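Local coordinates for protein alkylhalidase CmlS (Streptomyces venezuelae, PDB 3I3L) that is a flavin-dependent halogenase of chloramphenicol biosynthesis that binds FAD, held here through a covalent flavin-aspartate bond, and probably acts as an oxidoreductase, at residues 432-435 with 436-440; 448-452 with 453-457. All blocks are in the same frame, centred on the assembly; numbering follows the deposited sequence.

Contact 1 (432-435 with 436-440); sequences ASTM and IAIGR
Thr434 and Ile438 lie one helical turn apart and side by side, their side chains pointing the same way. The methyl CG2 of Thr434 stands anti to its own nitrogen (chi1 -69° for OG1) and meets CD1 of Ile438 at 4.0 Å. That rotation puts OG1 beside the backbone nitrogen, where it hydrogen-bonds back to the carbonyl of Asp430. Ile438 has CG1 on the nitrogen side and an extended chain; its CG1 passes 3.4 Å from Thr434 O, the same oxygen that accepts the nearly straight bond from Ile438 N (3.0 Å, 178° at the hydrogen). Ile436 has the same rotamer, with CG1 beside its nitrogen and 3.3 Å from Ala432 O, the oxygen that also accepts from Ile436 N. Gly439 N bonds Met435 O at 2.9 Å. Met435 is bent at chi3 (17°), which folds CE back beside the chain. The helix 430-439 is wedged between other elements: Ala432 and Ile436 pack on Phe380 of helix 352-382, Met435 on Phe373 of that helix and on Trp105 of strand 105-108, while Thr434 and Ile438 face Trp462 and Arg459 of helix 456-471.

Contact 2 (448-452 with 453-457); sequences DDFSE and AELNP
Chi1 of 90° carries CG of Glu454 between its own nitrogen and carbonyl carbon, and the extended chain beyond then runs back past Ser451 O to Phe450. Phe450 has CG anti to its nitrogen, and this chi1 of 172° turns the ring toward the Glu454 carboxylate and Leu455. The end of Glu454 therefore meets two things at once. Its OE2 accepts the hydrogen bond from Ser451 N at 3.1 Å, the donor lying well above the carboxylate plane. Its OE1 lies 3.4 Å from CD1 of Phe450, approaching the ring obliquely, with the ring and carboxylate planes 58° apart. OE1 is also tied to the loop just before, by a hydrogen bond from Gln442 N and a salt bridge to Arg443. Both carboxylate oxygens are thus held, which probably limits the rotation of the group; the nearby guanidinium would be expected to favour the charged form.

Leu455 also comes to Phe450, at the ring edge and near the ring plane, its CD2 4.0 Å from CE1 of Phe450. The backbone beneath is wound by two i+3 to i bonds of a 3-10 turn, Glu454 N to Ser451 O at 3.1 Å and Leu455 N to Glu452 O at 3.0 Å. Glu452 sends its carboxylate the other way, where OE1 hydrogen-bonds OG of Ser108. His441 stacks on the ring of Phe450.

The Glu454 carboxylate accepting from Ser451 N supplies one half of a capping box. The return bond from Glu454 N goes to the Ser451 carbonyl, as a 3-10 turn bond, and not to the serine hydroxyl, so the box is incomplete, here at the start of the 3-10 turn that leads into helix 456-471.

How the contacts relate
Contact 1 comes first along the chain, within helix 430-439, and contact 2 follows in the turn leading into helix 456-471; their centres are 14 Å apart. They touch through Leu455, whose CD2 packs on the backbone carbonyls of Ile438, Gly439 and Arg440, including Arg440 O at 3.4 Å. Residues 438-440 thus meet the turn leading into helix 456-471: the loop between them swings outward and returns, bringing Leu455 against the 438-440 carbonyls. Both lie on the same side of the chain's centre. Contact 1 is nearer the FAD site: the Met435 side chain is about 12 Å from that of the FAD-binding Ser325, whereas contact 2 lies away from the known sites.

Contact 1 (432-435 with 436-440)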
loop_
_atom_site.group_PDB
_atom_site.type_symbol
_atom_site.label_atom_id
_atom_site.label_comp_id
_atom_site.label_asym_id
_atom_site.label_seq_id
_atom_site.Cartn_x
_atom_site.Cartn_y
_atom_site.Cartn_z
ATOM N N ALA A 432 -9.322 -4.936 11.371
ATOM C CA ALA A 432 -10.102 -3.980 10.639
ATOM C C ALA A 432 -11.201 -3.499 11.508
ATOM O O ALA A 432 -11.668 -2.338 11.407
ATOM C CB ALA A 432 -10.676 -4.592 9.395
ATOM N N SER A 433 -11.667 -4.421 12.333
ATOM C CA SER A 433 -12.677 -4.116 13.318
ATOM C C SER A 433 -12.128 -3.031 14.268
ATOM O O SER A 433 -12.838 -2.125 14.709
ATOM C CB SER A 433 -13.012 -5.397 14.072
ATOM O OG SER A 433 -14.330 -5.316 14.499
ATOM N N THR A 434 -10.829 -3.114 14.504
ATOM C CA THR A 434 -10.155 -2.223 15.374
ATOM C C THR A 434 -10.136 -0.833 14.780
ATOM O O THR A 434 -10.587 0.108 15.440
ATOM C CB THR A 434 -8.753 -2.734 15.713
ATOM O OG1 THR A 434 -8.878 -3.913 16.531
ATOM C CG2 THR A 434 -7.975 -1.691 16.500
ATOM N N MET A 435 -9.637 -0.721 13.541
ATOM C CA MET A 435 -9.547 0.528 12.836
ATOM C C MET A 435 -10.880 1.256 12.821
ATOM O O MET A 435 -10.913 2.417 13.123
ATOM C CB MET A 435 -9.043 0.336 11.407
ATOM C CG MET A 435 -7.514 0.189 11.280
ATOM S SD MET A 435 -6.897 0.345 9.534
ATOM C CE MET A 435 -8.298 1.088 8.784
ATOM N N ILE A 436 -11.960 0.543 12.503
ATOM C CA ILE A 436 -13.277 1.117 12.348
ATOM C C ILE A 436 -13.755 1.694 13.663
ATOM O O ILE A 436 -14.256 2.819 13.691
ATOM C CB ILE A 436 -14.322 0.110 11.771
ATOM C CG1 ILE A 436 -13.993 -0.270 10.307
ATOM C CG2 ILE A 436 -15.782 0.645 11.880
ATOM C CD1 ILE A 436 -14.960 -1.345 9.669
ATOM N N ALA A 437 -13.618 0.920 14.733
ATOM C CA ALA A 437 -13.968 1.375 16.095
ATOM C C ALA A 437 -13.200 2.619 16.500
ATOM O O ALA A 437 -13.796 3.605 16.943
ATOM C CB ALA A 437 -13.716 0.262 17.130
ATOM N N ILE A 438 -11.881 2.597 16.373
ATOM C CA ILE A 438 -11.090 3.781 16.694
ATOM C C ILE A 438 -11.567 4.987 15.870
ATOM O O ILE A 438 -11.734 6.096 16.413
ATOM C CB ILE A 438 -9.613 3.507 16.450
ATOM C CG1 ILE A 438 -9.101 2.436 17.408
ATOM C CG2 ILE A 438 -8.788 4.764 16.606
ATOM C CD1 ILE A 438 -7.603 2.204 17.213
ATOM N N GLY A 439 -11.838 4.792 14.574
ATOM C CA GLY A 439 -12.207 5.893 13.751
ATOM C C GLY A 439 -13.666 6.296 13.728
ATOM O O GLY A 439 -14.061 7.223 13.010
ATOM N N ARG A 440 -14.477 5.627 14.529
ATOM C CA ARG A 440 -15.917 5.855 14.554
ATOM C C ARG A 440 -16.242 7.269 15.018
ATOM O O ARG A 440 -15.814 7.681 16.089
ATOM C CB ARG A 440 -16.564 4.829 15.501
ATOM C CG ARG A 440 -18.091 4.945 15.617
ATOM C CD ARG A 440 -18.719 3.818 16.529
ATOM N NE ARG A 440 -18.206 2.447 16.280
ATOM C CZ ARG A 440 -18.525 1.696 15.216
ATOM N NH1 ARG A 440 -19.343 2.164 14.264
ATOM N NH2 ARG A 440 -18.011 0.472 15.087
#

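Contact 2 (448-452 with 453-457)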
loop_
_atom_site.group_PDB
_atom_site.type_symbol
_atom_site.label_atom_id
_atom_site.label_comp_id
_atom_site.label_asym_id
_atom_site.label_seq_id
_atom_site.Cartn_x
_atom_site.Cartn_y
_atom_site.Cartn_z
ATOM N N ASP A 448 -19.795 18.541 10.133
ATOM C CA ASP A 448 -18.630 19.370 10.392
ATOM C C ASP A 448 -18.418 19.540 11.896
ATOM O O ASP A 448 -17.454 20.153 12.348
ATOM C CB ASP A 448 -18.767 20.704 9.677
ATOM C CG ASP A 448 -17.458 21.179 9.077
ATOM O OD1 ASP A 448 -16.402 20.626 9.455
ATOM O OD2 ASP A 448 -17.472 22.136 8.247
ATOM N N ASP A 449 -19.318 18.965 12.670
ATOM C CA ASP A 449 -19.116 18.796 14.110
ATOM C C ASP A 449 -17.888 17.954 14.413
ATOM O O ASP A 449 -17.305 18.057 15.505
ATOM C CB ASP A 449 -20.347 18.148 14.742
ATOM C CG ASP A 449 -21.431 19.168 15.098
ATOM O OD1 ASP A 449 -21.182 20.368 14.899
ATOM O OD2 ASP A 449 -22.517 18.772 15.588
ATOM N N PHE A 450 -17.500 17.116 13.450
ATOM C CA PHE A 450 -16.417 16.142 13.647
ATOM C C PHE A 450 -15.072 16.806 13.864
ATOM O O PHE A 450 -14.658 17.666 13.071
ATOM C CB PHE A 450 -16.289 15.219 12.427
ATOM C CG PHE A 450 -15.099 14.328 12.483
ATOM C CD1 PHE A 450 -15.145 13.140 13.180
ATOM C CD2 PHE A 450 -13.933 14.686 11.861
ATOM C CE1 PHE A 450 -14.071 12.349 13.237
ATOM C CE2 PHE A 450 -12.833 13.897 11.917
ATOM C CZ PHE A 450 -12.890 12.718 12.594
ATOM N N SER A 451 -14.381 16.375 14.921
ATOM C CA SER A 451 -12.972 16.698 15.113
ATOM C C SER A 451 -12.207 15.404 15.366
ATOM O O SER A 451 -12.736 14.488 15.942
ATOM C CB SER A 451 -12.789 17.671 16.288
ATOM O OG SER A 451 -13.433 17.145 17.447
ATOM N N GLU A 452 -10.958 15.346 14.961
ATOM C CA GLU A 452 -10.169 14.123 15.155
ATOM C C GLU A 452 -9.936 13.812 16.620
ATOM O O GLU A 452 -9.702 12.661 16.995
ATOM C CB GLU A 452 -8.855 14.179 14.363
ATOM C CG GLU A 452 -9.106 14.078 12.849
ATOM C CD GLU A 452 -7.848 13.878 12.041
ATOM O OE1 GLU A 452 -6.830 13.463 12.634
ATOM O OE2 GLU A 452 -7.877 14.122 10.807
ATOM N N ALA A 453 -10.015 14.840 17.456
ATOM C CA ALA A 453 -9.873 14.634 18.893
ATOM C C ALA A 453 -11.022 13.808 19.502
ATOM O O ALA A 453 -10.829 13.119 20.521
ATOM C CB ALA A 453 -9.708 15.988 19.605
ATOM N N GLU A 454 -12.203 13.835 18.879
ATOM C CA GLU A 454 -13.309 12.991 19.358
ATOM C C GLU A 454 -12.976 11.490 19.180
ATOM O O GLU A 454 -13.645 10.625 19.734
ATOM C CB GLU A 454 -14.602 13.356 18.647
ATOM C CG GLU A 454 -14.855 12.558 17.326
ATOM C CD GLU A 454 -16.032 13.090 16.540
ATOM O OE1 GLU A 454 -16.842 12.269 16.012
ATOM O OE2 GLU A 454 -16.149 14.335 16.431
ATOM N N LEU A 455 -11.905 11.184 18.440
ATOM C CA LEU A 455 -11.484 9.787 18.247
ATOM C C LEU A 455 -10.533 9.342 19.343
ATOM O O LEU A 455 -10.233 8.151 19.446
ATOM C CB LEU A 455 -10.757 9.631 16.885
ATOM C CG LEU A 455 -11.570 10.000 15.637
ATOM C CD1 LEU A 455 -10.738 9.639 14.389
ATOM C CD2 LEU A 455 -12.930 9.318 15.606
ATOM N N ASN A 456 -9.987 10.304 20.103
ATOM C CA ASN A 456 -8.944 9.975 21.087
ATOM C C ASN A 456 -9.354 8.987 22.155
ATOM O O ASN A 456 -8.537 8.216 22.604
ATOM C CB ASN A 456 -8.335 11.229 21.746
ATOM C CG ASN A 456 -7.408 11.954 20.809
ATOM O OD1 ASN A 456 -7.133 13.169 20.922
ATOM N ND2 ASN A 456 -6.948 11.230 19.846
ATOM N N PRO A 457 -10.622 9.014 22.595
ATOM C CA PRO A 457 -10.942 8.073 23.658
ATOM C C PRO A 457 -10.918 6.639 23.181
ATOM O O PRO A 457 -10.398 5.749 23.900
ATOM C CB PRO A 457 -12.376 8.506 24.092
ATOM C CG PRO A 457 -12.413 9.974 23.798
ATOM C CD PRO A 457 -11.683 10.033 22.436
#